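Local coordinates for protein tyrocidine synthase 2 (Brevibacillus parabrevis, PDB 6TA8) that forms part of a multidomain synthase and adopts, over the residues modelled here, the two-lobed fold of the condensation-domain family, at residues L165-G169 with V170-I174; E308-Q311 with N312-V316; E348-R351 with R352-K355; H458-G461 with I462-H465. All blocks are in the same frame, centred on the assembly; numbering follows the deposited sequence.

Contact 1: L165-G169 with V170-I174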
ATOM      1  N   LEU A 165       6.571  -7.757  -1.416  1.00 39.95           N
ATOM      2  CA  LEU A 165       7.233  -8.137  -0.176  1.00 38.55           C
ATOM      3  C   LEU A 165       8.381  -7.210   0.204  1.00 38.44           C
ATOM      4  O   LEU A 165       8.915  -7.348   1.310  1.00 34.59           O
ATOM      5  CB  LEU A 165       7.751  -9.573  -0.279  1.00 33.52           C
ATOM      6  CG  LEU A 165       6.803 -10.683   0.174  1.00 34.69           C
ATOM      7  CD1 LEU A 165       7.402 -12.047  -0.132  1.00 40.55           C
ATOM      8  CD2 LEU A 165       6.494 -10.550   1.658  1.00 38.18           C
ATOM      9  N   VAL A 166       8.773  -6.278  -0.666  1.00 39.16           N
ATOM     10  CA  VAL A 166       9.953  -5.455  -0.417  1.00 27.78           C
ATOM     11  C   VAL A 166       9.689  -3.990  -0.747  1.00 31.03           C
ATOM     12  O   VAL A 166      10.620  -3.177  -0.765  1.00 34.59           O
ATOM     13  CB  VAL A 166      11.163  -5.974  -1.217  1.00 38.83           C
ATOM     14  CG1 VAL A 166      11.667  -7.291  -0.644  1.00 42.81           C
ATOM     15  CG2 VAL A 166      10.802  -6.129  -2.687  1.00 33.76           C
ATOM     16  N   VAL A 167       8.430  -3.637  -1.014  1.00 29.17           N
ATOM     17  CA  VAL A 167       8.069  -2.273  -1.385  1.00 29.32           C
ATOM     18  C   VAL A 167       6.701  -1.937  -0.812  1.00 34.89           C
ATOM     19  O   VAL A 167       5.871  -2.815  -0.565  1.00 36.10           O
ATOM     20  CB  VAL A 167       8.052  -2.058  -2.919  1.00 34.73           C
ATOM     21  CG1 VAL A 167       9.465  -1.912  -3.467  1.00 32.92           C
ATOM     22  CG2 VAL A 167       7.312  -3.193  -3.605  1.00 29.63           C
ATOM     23  N   ASP A 168       6.465  -0.643  -0.610  1.00 27.86           N
ATOM     24  CA  ASP A 168       5.150  -0.131  -0.246  1.00 24.70           C
ATOM     25  C   ASP A 168       4.997   1.258  -0.862  1.00 29.57           C
ATOM     26  O   ASP A 168       5.813   1.683  -1.685  1.00 31.19           O
ATOM     27  CB  ASP A 168       4.955  -0.138   1.277  1.00 37.30           C
ATOM     28  CG  ASP A 168       6.002   0.681   2.016  1.00 32.52           C
ATOM     29  OD1 ASP A 168       6.898   1.261   1.369  1.00 36.71           O
ATOM     30  OD2 ASP A 168       5.925   0.741   3.261  1.00 38.46           O
ATOM     31  N   GLY A 169       3.946   1.971  -0.451  1.00 35.22           N
ATOM     32  CA  GLY A 169       3.649   3.259  -1.065  1.00 29.82           C
ATOM     33  C   GLY A 169       4.769   4.269  -0.899  1.00 41.99           C
ATOM     34  O   GLY A 169       5.170   4.934  -1.857  1.00 43.20           O
ATOM     35  N   VAL A 170       5.288   4.401   0.325  1.00 35.19           N
ATOM     36  CA  VAL A 170       6.360   5.360   0.574  1.00 36.74           C
ATOM     37  C   VAL A 170       7.629   4.948  -0.161  1.00 38.53           C
ATOM     38  O   VAL A 170       8.377   5.798  -0.660  1.00 43.08           O
ATOM     39  CB  VAL A 170       6.600   5.511   2.088  1.00 41.11           C
ATOM     40  CG1 VAL A 170       7.783   6.430   2.357  1.00 32.62           C
ATOM     41  CG2 VAL A 170       5.350   6.038   2.774  1.00 40.53           C
ATOM     42  N   SER A 171       7.890   3.640  -0.249  1.00 36.88           N
ATOM     43  CA  SER A 171       9.074   3.164  -0.957  1.00 37.65           C
ATOM     44  C   SER A 171       9.050   3.560  -2.428  1.00 41.68           C
ATOM     45  O   SER A 171      10.107   3.797  -3.023  1.00 44.51           O
ATOM     46  CB  SER A 171       9.192   1.645  -0.823  1.00 41.14           C
ATOM     47  OG  SER A 171       9.301   1.255   0.536  1.00 36.55           O
ATOM     48  N   TRP A 172       7.861   3.642  -3.029  1.00 40.36           N
ATOM     49  CA  TRP A 172       7.773   4.037  -4.431  1.00 47.34           C
ATOM     50  C   TRP A 172       8.135   5.504  -4.625  1.00 48.23           C
ATOM     51  O   TRP A 172       8.699   5.868  -5.664  1.00 46.09           O
ATOM     52  CB  TRP A 172       6.370   3.757  -4.969  1.00 42.00           C
ATOM     53  CG  TRP A 172       6.164   2.327  -5.370  1.00 43.44           C
ATOM     54  CD1 TRP A 172       5.429   1.387  -4.709  1.00 39.36           C
ATOM     55  CD2 TRP A 172       6.702   1.675  -6.526  1.00 49.30           C
ATOM     56  NE1 TRP A 172       5.476   0.189  -5.381  1.00 49.92           N
ATOM     57  CE2 TRP A 172       6.253   0.340  -6.500  1.00 41.21           C
ATOM     58  CE3 TRP A 172       7.522   2.090  -7.580  1.00 54.78           C
ATOM     59  CZ2 TRP A 172       6.594  -0.581  -7.487  1.00 41.70           C
ATOM     60  CZ3 TRP A 172       7.860   1.175  -8.558  1.00 44.57           C
ATOM     61  CH2 TRP A 172       7.397  -0.146  -8.506  1.00 48.60           C
ATOM     62  N   ARG A 173       7.828   6.357  -3.643  1.00 52.06           N
ATOM     63  CA  ARG A 173       8.222   7.757  -3.743  1.00 46.71           C
ATOM     64  C   ARG A 173       9.738   7.905  -3.678  1.00 46.86           C
ATOM     65  O   ARG A 173      10.314   8.758  -4.364  1.00 45.67           O
ATOM     66  CB  ARG A 173       7.554   8.575  -2.637  1.00 44.17           C
ATOM     67  CG  ARG A 173       6.099   8.221  -2.398  1.00 52.50           C
ATOM     68  CD  ARG A 173       5.605   8.799  -1.084  1.00 52.32           C
ATOM     69  NE  ARG A 173       4.603   9.840  -1.287  1.00 57.79           N
ATOM     70  CZ  ARG A 173       3.300   9.665  -1.100  1.00 55.48           C
ATOM     71  NH1 ARG A 173       2.454  10.666  -1.305  1.00 58.73           N
ATOM     72  NH2 ARG A 173       2.841   8.486  -0.706  1.00 47.65           N
ATOM     73  N   ILE A 174      10.402   7.081  -2.861  1.00 45.34           N
ATOM     74  CA  ILE A 174      11.862   7.078  -2.844  1.00 39.65           C
ATOM     75  C   ILE A 174      12.408   6.580  -4.175  1.00 44.90           C
ATOM     76  O   ILE A 174      13.458   7.043  -4.636  1.00 52.96           O
ATOM     77  CB  ILE A 174      12.379   6.228  -1.668  1.00 43.67           C
ATOM     78  CG1 ILE A 174      11.728   6.674  -0.360  1.00 43.71           C
ATOM     79  CG2 ILE A 174      13.893   6.316  -1.563  1.00 46.49           C
ATOM     80  CD1 ILE A 174      12.065   5.788   0.817  1.00 43.11           C
TER
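Asp168 grips Ser171 through one carboxylate oxygen. Ser171 N donates to Asp168 OD1 over 3.0 Å, nearly along the carboxylate C-O axis, while Ser171 OG lies 2.5 Å from Asp168 OD1. This makes Asp168 the N-cap of the helix: its CG stands between the backbone N and the carbonyl carbon (chi1 58°), which brings OD1 to the amide of the first turn. A short carboxylate suits the place, and a negative group is probably favoured at the N-terminal end of a helix. OD2 is satisfied separately, by a salt bridge from Arg307 NH1 and by Phe323 N; Arg307 NH2 donates to Ser171 OG, and Gly321 O is a second acceptor within reach of its hydroxyl beside Asp168 OD1. Behind the cap, Trp172 N donates to Asp168 O at 3.1 Å (142°) and more weakly to Gly169 O at 3.2 Å. The indole passes obliquely by the same oxygen, Trp172 CD1 3.1 Å from Asp168 O, and its NE1 bonds weakly to Gln57 OE1. Val167 CB packs 4.2 Å from Trp172 NE1, giving the ring an apolar neighbour. Arg173 passes Gly169 O with its CG and carries its guanidinium on to Leu388 O. Residues 163 to 169 spell the HHxxxDG signature of condensation domains, here leading from strand 155-163, on which Val167 and Trp172 pack, into helix 169-187.

Contact 2: E308-Q311 with N312-V316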
ATOM      1  N   GLU A 308       7.014   4.155  12.249  1.00 43.13           N
ATOM      2  CA  GLU A 308       6.875   4.873  13.504  1.00 54.60           C
ATOM      3  C   GLU A 308       8.109   4.666  14.381  1.00 52.84           C
ATOM      4  O   GLU A 308       9.062   3.974  14.014  1.00 53.39           O
ATOM      5  CB  GLU A 308       5.607   4.429  14.231  1.00 52.62           C
ATOM      6  CG  GLU A 308       4.347   4.493  13.383  1.00 46.18           C
ATOM      7  CD  GLU A 308       3.883   5.914  13.134  1.00 56.20           C
ATOM      8  OE1 GLU A 308       4.124   6.783  13.999  1.00 50.24           O
ATOM      9  OE2 GLU A 308       3.275   6.164  12.072  1.00 61.45           O
ATOM     10  N   ASP A 309       8.085   5.274  15.564  1.00 55.67           N
ATOM     11  CA  ASP A 309       9.193   5.183  16.510  1.00 51.25           C
ATOM     12  C   ASP A 309       9.092   3.868  17.273  1.00 50.27           C
ATOM     13  O   ASP A 309       8.201   3.693  18.109  1.00 56.50           O
ATOM     14  CB  ASP A 309       9.174   6.376  17.461  1.00 53.00           C
ATOM     15  CG  ASP A 309      10.312   6.344  18.467  1.00 60.61           C
ATOM     16  OD1 ASP A 309      11.308   5.632  18.226  1.00 56.42           O
ATOM     17  OD2 ASP A 309      10.206   7.036  19.502  1.00 64.11           O
ATOM     18  N   ILE A 310      10.002   2.941  16.983  1.00 45.82           N
ATOM     19  CA  ILE A 310      10.084   1.681  17.712  1.00 49.34           C
ATOM     20  C   ILE A 310      11.303   1.736  18.621  1.00 50.48           C
ATOM     21  O   ILE A 310      11.976   0.721  18.842  1.00 52.68           O
ATOM     22  CB  ILE A 310      10.148   0.477  16.753  1.00 49.78           C
ATOM     23  CG1 ILE A 310      11.314   0.628  15.774  1.00 44.19           C
ATOM     24  CG2 ILE A 310       8.835   0.327  15.997  1.00 44.70           C
ATOM     25  CD1 ILE A 310      11.534  -0.586  14.896  1.00 51.62           C
ATOM     26  N   GLN A 311      11.590   2.930  19.148  1.00 54.59           N
ATOM     27  CA  GLN A 311      12.753   3.197  19.989  1.00 53.87           C
ATOM     28  C   GLN A 311      14.050   2.979  19.215  1.00 56.41           C
ATOM     29  O   GLN A 311      14.021   2.702  18.010  1.00 54.36           O
ATOM     30  CB  GLN A 311      12.722   2.334  21.255  1.00 55.94           C
ATOM     31  CG  GLN A 311      11.485   2.551  22.118  1.00 55.27           C
ATOM     32  CD  GLN A 311      11.362   1.532  23.234  1.00 61.62           C
ATOM     33  OE1 GLN A 311      12.171   0.610  23.342  1.00 63.52           O
ATOM     34  NE2 GLN A 311      10.343   1.693  24.071  1.00 62.89           N
ATOM     35  N   ASN A 312      15.187   3.124  19.897  1.00 48.98           N
ATOM     36  CA  ASN A 312      16.533   3.002  19.339  1.00 51.27           C
ATOM     37  C   ASN A 312      16.857   4.087  18.318  1.00 51.51           C
ATOM     38  O   ASN A 312      17.856   3.967  17.596  1.00 56.54           O
ATOM     39  CB  ASN A 312      16.767   1.621  18.713  1.00 57.14           C
ATOM     40  CG  ASN A 312      18.236   1.249  18.651  1.00 55.80           C
ATOM     41  OD1 ASN A 312      18.747   0.543  19.520  1.00 59.28           O
ATOM     42  ND2 ASN A 312      18.923   1.723  17.619  1.00 58.00           N
ATOM     43  N   GLU A 313      16.044   5.145  18.239  1.00 48.89           N
ATOM     44  CA  GLU A 313      16.296   6.284  17.350  1.00 49.07           C
ATOM     45  C   GLU A 313      16.444   5.843  15.895  1.00 47.01           C
ATOM     46  O   GLU A 313      17.282   6.360  15.153  1.00 45.19           O
ATOM     47  CB  GLU A 313      17.525   7.075  17.803  1.00 50.03           C
ATOM     48  CG  GLU A 313      17.495   7.490  19.265  1.00 64.29           C
ATOM     49  CD  GLU A 313      18.584   6.820  20.081  1.00 62.86           C
ATOM     50  OE1 GLU A 313      19.638   6.480  19.504  1.00 54.20           O
ATOM     51  OE2 GLU A 313      18.384   6.634  21.301  1.00 73.75           O
ATOM     52  N   MET A 314      15.622   4.883  15.481  1.00 53.95           N
ATOM     53  CA  MET A 314      15.689   4.376  14.118  1.00 47.08           C
ATOM     54  C   MET A 314      15.258   5.448  13.121  1.00 44.10           C
ATOM     55  O   MET A 314      14.448   6.327  13.427  1.00 44.73           O
ATOM     56  CB  MET A 314      14.810   3.135  13.965  1.00 37.81           C
ATOM     57  CG  MET A 314      15.145   2.015  14.935  1.00 43.56           C
ATOM     58  SD  MET A 314      16.795   1.337  14.680  1.00 53.67           S
ATOM     59  CE  MET A 314      16.578   0.494  13.112  1.00 48.02           C
ATOM     60  N   ASN A 315      15.814   5.364  11.914  1.00 43.92           N
ATOM     61  CA  ASN A 315      15.528   6.325  10.852  1.00 42.01           C
ATOM     62  C   ASN A 315      15.327   5.554   9.554  1.00 47.10           C
ATOM     63  O   ASN A 315      16.286   5.005   9.002  1.00 45.92           O
ATOM     64  CB  ASN A 315      16.659   7.345  10.714  1.00 32.23           C
ATOM     65  CG  ASN A 315      16.384   8.382   9.645  1.00 42.28           C
ATOM     66  OD1 ASN A 315      15.237   8.602   9.257  1.00 53.47           O
ATOM     67  ND2 ASN A 315      17.439   9.030   9.165  1.00 47.19           N
ATOM     68  N   VAL A 316      14.088   5.515   9.065  1.00 49.10           N
ATOM     69  CA  VAL A 316      13.773   4.801   7.831  1.00 44.99           C
ATOM     70  C   VAL A 316      13.142   5.759   6.828  1.00 50.63           C
ATOM     71  O   VAL A 316      12.187   5.402   6.128  1.00 53.34           O
ATOM     72  CB  VAL A 316      12.848   3.600   8.102  1.00 42.35           C
ATOM     73  CG1 VAL A 316      13.639   2.444   8.697  1.00 34.42           C
ATOM     74  CG2 VAL A 316      11.708   4.002   9.024  1.00 42.36           C
TER
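Gln311 N makes the shortest sound polar bond here, donating to Asp309 OD1 over 2.9 Å at a bent N-H...O angle of 132°. The amide reaches the oxygen from above the carboxylate plane, 56° out of it. Aspartate suits this place because its one-methylene side chain is just long enough to curl back on the backbone two residues on. Across the bend, Met314 CG rests 3.3 Å from Gln311 O, while the same CG meets Ile310 CG1 at 4.2 Å. The two apolar chains cross obliquely: chi1 of 56° turns Ile310 CG1 toward the methionine, and Met314, bent at both chi2 and chi3, folds its flexible thioether rather than extending it. Gln311, Asn312 and Glu313 all have positive phi, the last two in the left-handed helical region, which asparagine tolerates better than most residues; the chain can therefore reverse without a backbone hydrogen bond between 308-311 and 312-316. Ile310 is buried on Trp204 and Tyr211 of helix 201-212, and Gln311 NE2 is held by Glu216 OE1. The whole is a surface loop between strands 297-304 and 325-332, and its polar start is an Asx turn.

Contact 3: E348-R351 with R352-K355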
ATOM      1  N   GLU A 348     -11.255  12.357  17.329  1.00 63.81           N
ATOM      2  CA  GLU A 348     -10.765  11.921  18.629  1.00 66.96           C
ATOM      3  C   GLU A 348     -10.729  10.406  18.758  1.00 64.61           C
ATOM      4  O   GLU A 348     -10.050   9.890  19.652  1.00 63.63           O
ATOM      5  CB  GLU A 348     -11.625  12.518  19.746  1.00 61.21           C
ATOM      6  CG  GLU A 348     -11.688  14.040  19.735  1.00 65.53           C
ATOM      7  CD  GLU A 348     -10.318  14.689  19.825  1.00 68.88           C
ATOM      8  OE1 GLU A 348      -9.441  14.142  20.527  1.00 63.91           O
ATOM      9  OE2 GLU A 348     -10.118  15.747  19.192  1.00 68.44           O
ATOM     10  N   ASN A 349     -11.440   9.683  17.889  1.00 62.44           N
ATOM     11  CA  ASN A 349     -11.369   8.226  17.905  1.00 60.14           C
ATOM     12  C   ASN A 349      -9.990   7.739  17.478  1.00 56.08           C
ATOM     13  O   ASN A 349      -9.441   6.808  18.077  1.00 56.66           O
ATOM     14  CB  ASN A 349     -12.457   7.644  16.999  1.00 59.74           C
ATOM     15  CG  ASN A 349     -12.326   6.146  16.813  1.00 56.30           C
ATOM     16  OD1 ASN A 349     -11.941   5.423  17.731  1.00 70.04           O
ATOM     17  ND2 ASN A 349     -12.652   5.670  15.617  1.00 55.51           N
ATOM     18  N   LEU A 350      -9.411   8.364  16.450  1.00 58.06           N
ATOM     19  CA  LEU A 350      -8.106   7.941  15.958  1.00 52.41           C
ATOM     20  C   LEU A 350      -6.965   8.463  16.826  1.00 52.02           C
ATOM     21  O   LEU A 350      -5.904   7.834  16.885  1.00 52.51           O
ATOM     22  CB  LEU A 350      -7.921   8.392  14.509  1.00 47.82           C
ATOM     23  CG  LEU A 350      -8.892   7.761  13.507  1.00 58.73           C
ATOM     24  CD1 LEU A 350      -8.918   8.546  12.206  1.00 60.05           C
ATOM     25  CD2 LEU A 350      -8.537   6.305  13.248  1.00 49.41           C
ATOM     26  N   ARG A 351      -7.159   9.601  17.498  1.00 55.89           N
ATOM     27  CA  ARG A 351      -6.144  10.082  18.429  1.00 55.09           C
ATOM     28  C   ARG A 351      -5.981   9.140  19.615  1.00 53.57           C
ATOM     29  O   ARG A 351      -4.889   9.041  20.183  1.00 60.14           O
ATOM     30  CB  ARG A 351      -6.493  11.489  18.912  1.00 58.75           C
ATOM     31  CG  ARG A 351      -6.567  12.532  17.808  1.00 62.27           C
ATOM     32  CD  ARG A 351      -5.197  12.830  17.227  1.00 64.89           C
ATOM     33  NE  ARG A 351      -5.252  13.899  16.233  1.00 69.26           N
ATOM     34  CZ  ARG A 351      -5.182  13.703  14.920  1.00 74.23           C
ATOM     35  NH1 ARG A 351      -5.049  12.476  14.436  1.00 73.99           N
ATOM     36  NH2 ARG A 351      -5.243  14.736  14.091  1.00 78.35           N
ATOM     37  N   ARG A 352      -7.053   8.443  19.999  1.00 46.74           N
ATOM     38  CA  ARG A 352      -6.965   7.441  21.053  1.00 42.49           C
ATOM     39  C   ARG A 352      -6.078   6.265  20.658  1.00 49.83           C
ATOM     40  O   ARG A 352      -5.572   5.562  21.539  1.00 56.37           O
ATOM     41  CB  ARG A 352      -8.369   6.947  21.415  1.00 53.40           C
ATOM     42  CG  ARG A 352      -8.454   6.167  22.716  1.00 57.65           C
ATOM     43  CD  ARG A 352      -9.823   5.523  22.895  1.00 63.96           C
ATOM     44  NE  ARG A 352     -10.879   6.510  23.100  1.00 72.92           N
ATOM     45  CZ  ARG A 352     -11.884   6.720  22.256  1.00 70.57           C
ATOM     46  NH1 ARG A 352     -11.980   6.011  21.138  1.00 67.80           N
ATOM     47  NH2 ARG A 352     -12.799   7.640  22.530  1.00 64.10           N
ATOM     48  N   ILE A 353      -5.874   6.043  19.366  1.00 55.47           N
ATOM     49  CA  ILE A 353      -5.035   4.927  18.910  1.00 52.57           C
ATOM     50  C   ILE A 353      -3.570   5.268  19.157  1.00 45.66           C
ATOM     51  O   ILE A 353      -3.124   6.369  18.789  1.00 50.63           O
ATOM     52  CB  ILE A 353      -5.291   4.637  17.429  1.00 49.88           C
ATOM     53  CG1 ILE A 353      -6.793   4.506  17.167  1.00 47.15           C
ATOM     54  CG2 ILE A 353      -4.554   3.377  16.993  1.00 48.05           C
ATOM     55  CD1 ILE A 353      -7.137   4.026  15.772  1.00 58.02           C
ATOM     56  N   PRO A 354      -2.787   4.375  19.769  1.00 41.10           N
ATOM     57  CA  PRO A 354      -1.377   4.691  20.037  1.00 40.86           C
ATOM     58  C   PRO A 354      -0.450   4.382  18.869  1.00 54.35           C
ATOM     59  O   PRO A 354      -0.465   3.273  18.324  1.00 47.56           O
ATOM     60  CB  PRO A 354      -1.056   3.814  21.251  1.00 48.48           C
ATOM     61  CG  PRO A 354      -1.945   2.624  21.084  1.00 41.24           C
ATOM     62  CD  PRO A 354      -3.204   3.111  20.403  1.00 43.88           C
ATOM     63  N   LYS A 355       0.359   5.371  18.480  1.00 54.24           N
ATOM     64  CA  LYS A 355       1.428   5.193  17.495  1.00 50.20           C
ATOM     65  C   LYS A 355       0.902   4.658  16.163  1.00 58.62           C
ATOM     66  O   LYS A 355       1.539   3.826  15.515  1.00 53.65           O
ATOM     67  CB  LYS A 355       2.534   4.287  18.042  1.00 52.25           C
ATOM     68  CG  LYS A 355       3.502   4.992  18.976  1.00 62.98           C
ATOM     69  CD  LYS A 355       4.725   4.136  19.251  1.00 61.99           C
ATOM     70  CE  LYS A 355       5.811   4.942  19.938  1.00 56.21           C
ATOM     71  NZ  LYS A 355       7.044   4.138  20.154  1.00 61.19           N
TER
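Leu350 and Ile353 lie side by side and point the same way, Leu350 CD2 touching Ile353 CD1 at 3.7 Å. The isoleucine branches at CB, and that atom sits 3.3 Å from Leu350 O; with CG1 set anti to its carbonyl carbon (chi1 -50°), Ile353 CG1 lies 3.6 Å from Asn349 O, and CD1 ends beside the leucine. A branched apolar residue thus fills the step where the chain departs from the last helical turn. The backbone beneath fixes that step. Ile353 N donates to Leu350 O over 3.1 Å at 143°, a three-residue bond rather than the usual four, whereas the preceding Arg352 N bonds only weakly to Glu348 O at 3.3 Å. After Ile353 the backbone is extended, and Pro354, having no amide hydrogen, cannot prolong the helical pattern. On the outer side Arg352 bends at chi3 and brings its guanidinium back over the turn: Glu348 O lies over one face, and Asn349 OD1 approaches near the plane at the edge, 3.5 Å from Arg352 NH1, with amide and guanidinium planes 42° apart. Further out, Lys355 NZ pairs with Glu216 OE2. The turn closes helix 339-351: Leu350 packs on Leu282 of helix 277-293 and, with Ile353, on Val329 of strand 325-332, while Tyr223 and Trp224 of helix 221-229 cover Ile353.

Contact 4: H458-G461 with I462-H465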
ATOM      1  N   HIS A 458     -21.385  12.514   0.975  1.00 58.50           N
ATOM      2  CA  HIS A 458     -20.914  12.899   2.299  1.00 54.66           C
ATOM      3  C   HIS A 458     -19.577  13.621   2.266  1.00 54.23           C
ATOM      4  O   HIS A 458     -19.319  14.461   3.134  1.00 63.34           O
ATOM      5  CB  HIS A 458     -20.804  11.667   3.203  1.00 48.47           C
ATOM      6  CG  HIS A 458     -22.127  11.113   3.629  1.00 49.49           C
ATOM      7  ND1 HIS A 458     -22.697  10.006   3.037  1.00 61.14           N
ATOM      8  CD2 HIS A 458     -22.997  11.516   4.585  1.00 50.39           C
ATOM      9  CE1 HIS A 458     -23.858   9.749   3.612  1.00 60.21           C
ATOM     10  NE2 HIS A 458     -24.064  10.651   4.556  1.00 53.56           N
ATOM     11  N   LEU A 459     -18.720  13.316   1.288  1.00 56.42           N
ATOM     12  CA  LEU A 459     -17.487  14.077   1.121  1.00 52.76           C
ATOM     13  C   LEU A 459     -17.790  15.516   0.722  1.00 52.73           C
ATOM     14  O   LEU A 459     -17.206  16.460   1.266  1.00 62.67           O
ATOM     15  CB  LEU A 459     -16.590  13.408   0.079  1.00 49.38           C
ATOM     16  CG  LEU A 459     -15.784  12.191   0.531  1.00 52.40           C
ATOM     17  CD1 LEU A 459     -15.025  11.589  -0.642  1.00 53.75           C
ATOM     18  CD2 LEU A 459     -14.833  12.567   1.653  1.00 58.14           C
ATOM     19  N   LEU A 460     -18.706  15.700  -0.230  1.00 58.04           N
ATOM     20  CA  LEU A 460     -19.109  17.047  -0.621  1.00 61.55           C
ATOM     21  C   LEU A 460     -19.839  17.761   0.507  1.00 60.93           C
ATOM     22  O   LEU A 460     -19.742  18.988   0.629  1.00 64.08           O
ATOM     23  CB  LEU A 460     -19.987  16.990  -1.870  1.00 56.53           C
ATOM     24  CG  LEU A 460     -19.381  16.294  -3.090  1.00 52.40           C
ATOM     25  CD1 LEU A 460     -20.423  16.127  -4.184  1.00 55.24           C
ATOM     26  CD2 LEU A 460     -18.176  17.066  -3.601  1.00 54.51           C
ATOM     27  N   GLY A 461     -20.573  17.019   1.338  1.00 61.94           N
ATOM     28  CA  GLY A 461     -21.261  17.638   2.456  1.00 57.60           C
ATOM     29  C   GLY A 461     -20.323  18.104   3.549  1.00 64.25           C
ATOM     30  O   GLY A 461     -20.617  19.077   4.249  1.00 77.44           O
ATOM     31  N   ILE A 462     -19.185  17.426   3.713  1.00 60.15           N
ATOM     32  CA  ILE A 462     -18.234  17.811   4.749  1.00 71.71           C
ATOM     33  C   ILE A 462     -17.443  19.043   4.328  1.00 74.18           C
ATOM     34  O   ILE A 462     -17.260  19.975   5.120  1.00 73.99           O
ATOM     35  CB  ILE A 462     -17.309  16.626   5.087  1.00 72.63           C
ATOM     36  CG1 ILE A 462     -18.068  15.567   5.886  1.00 65.67           C
ATOM     37  CG2 ILE A 462     -16.090  17.100   5.864  1.00 65.14           C
ATOM     38  CD1 ILE A 462     -17.237  14.350   6.228  1.00 59.15           C
ATOM     39  N   ILE A 463     -16.965  19.075   3.081  1.00 64.87           N
ATOM     40  CA  ILE A 463     -16.162  20.211   2.635  1.00 69.88           C
ATOM     41  C   ILE A 463     -17.004  21.479   2.566  1.00 73.70           C
ATOM     42  O   ILE A 463     -16.503  22.577   2.835  1.00 80.48           O
ATOM     43  CB  ILE A 463     -15.493  19.903   1.282  1.00 67.02           C
ATOM     44  CG1 ILE A 463     -16.541  19.576   0.217  1.00 73.05           C
ATOM     45  CG2 ILE A 463     -14.512  18.753   1.429  1.00 70.66           C
ATOM     46  CD1 ILE A 463     -16.210  20.121  -1.157  1.00 62.68           C
ATOM     47  N   GLU A 464     -18.285  21.360   2.214  1.00 66.74           N
ATOM     48  CA  GLU A 464     -19.168  22.519   2.206  1.00 71.96           C
ATOM     49  C   GLU A 464     -19.627  22.905   3.606  1.00 78.46           C
ATOM     50  O   GLU A 464     -20.006  24.061   3.822  1.00 77.52           O
ATOM     51  CB  GLU A 464     -20.378  22.253   1.309  1.00 66.95           C
ATOM     52  CG  GLU A 464     -20.022  22.076  -0.160  1.00 74.97           C
ATOM     53  CD  GLU A 464     -21.180  21.550  -0.984  1.00 81.45           C
ATOM     54  OE1 GLU A 464     -22.329  21.972  -0.738  1.00 82.15           O
ATOM     55  OE2 GLU A 464     -20.941  20.712  -1.880  1.00 80.19           O
ATOM     56  N   HIS A 465     -19.603  21.968   4.554  1.00 76.79           N
ATOM     57  CA  HIS A 465     -19.905  22.306   5.940  1.00 75.06           C
ATOM     58  C   HIS A 465     -18.683  22.878   6.649  1.00 82.61           C
ATOM     59  O   HIS A 465     -18.804  23.817   7.442  1.00 84.70           O
ATOM     60  CB  HIS A 465     -20.426  21.075   6.684  1.00 72.35           C
ATOM     61  CG  HIS A 465     -20.166  21.103   8.158  1.00 78.50           C
ATOM     62  ND1 HIS A 465     -20.848  21.937   9.017  1.00 85.99           N
ATOM     63  CD2 HIS A 465     -19.301  20.398   8.924  1.00 81.14           C
ATOM     64  CE1 HIS A 465     -20.414  21.746  10.250  1.00 82.31           C
ATOM     65  NE2 HIS A 465     -19.475  20.817  10.221  1.00 83.48           N
TER
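The backbone from His458 to His465 is helical, though kinked where the N atoms of His458 and Gly461 lack a bond to the turn before, and each carbonyl of 458-461 accepts from the amide four residues on: Ile463 N to Leu459 O is nearly straight (3.2 Å, 168°), Ile462 N meets His458 O at 3.0 Å, Glu464 N reaches Leu460 O at 3.2 Å, and His465 N to Gly461 O is weak. Side chains pack back on these carbonyls. Ile462 CG1 lies 3.2 Å from His458 O. Ile463 takes the less usual chi1 of 59°, placing CG1 3.3 Å from Leu460 O while CD1 comes within 4.4 Å of Leu460 CD2. On the exposed side Glu464 runs extended past the same carbonyl, CG 3.2 Å from Leu460 O and OE2 3.8 Å from Leu460 CB; a carboxylate fits this solvent-facing flank. The histidines turn their polar atoms elsewhere, His458 ND1 to Ser454 O one turn earlier and His465 NE2 to Tyr273 OH. The aliphatic residues spread helix 445-466 over three neighbours: Leu459 faces Leu281 and Ala284 of helix 277-293, Ile462 faces Leu339 and Ile343 of helix 339-351, and Ile463 meets Leu265 of helix 259-267.

The four contacts follow one another along the chain, from the opening of helix 169-187 to the C-terminal helix 445-466. Contact 1 follows strand 155-163 of the five-stranded sheet in the first lobe. Contact 3 ends helix 339-351 against strand 325-332 of the second sheet; contact 4, centred about 23 Å from it, lies on helix 445-466, which packs on helices including 339-351. Contact 2 belongs to the loop joining two strands of that second sheet and comes within about 5 Å (nearest atoms) of contact 1. Only contacts 2 and 3 touch, through packing of Glu308 on Lys355 and a probable, doubtfully short, hydrogen bond from Lys355 NZ to Asp309 O. Arg307, just before contact 2, bonds to Asp168 and Ser171, a link between the lobes.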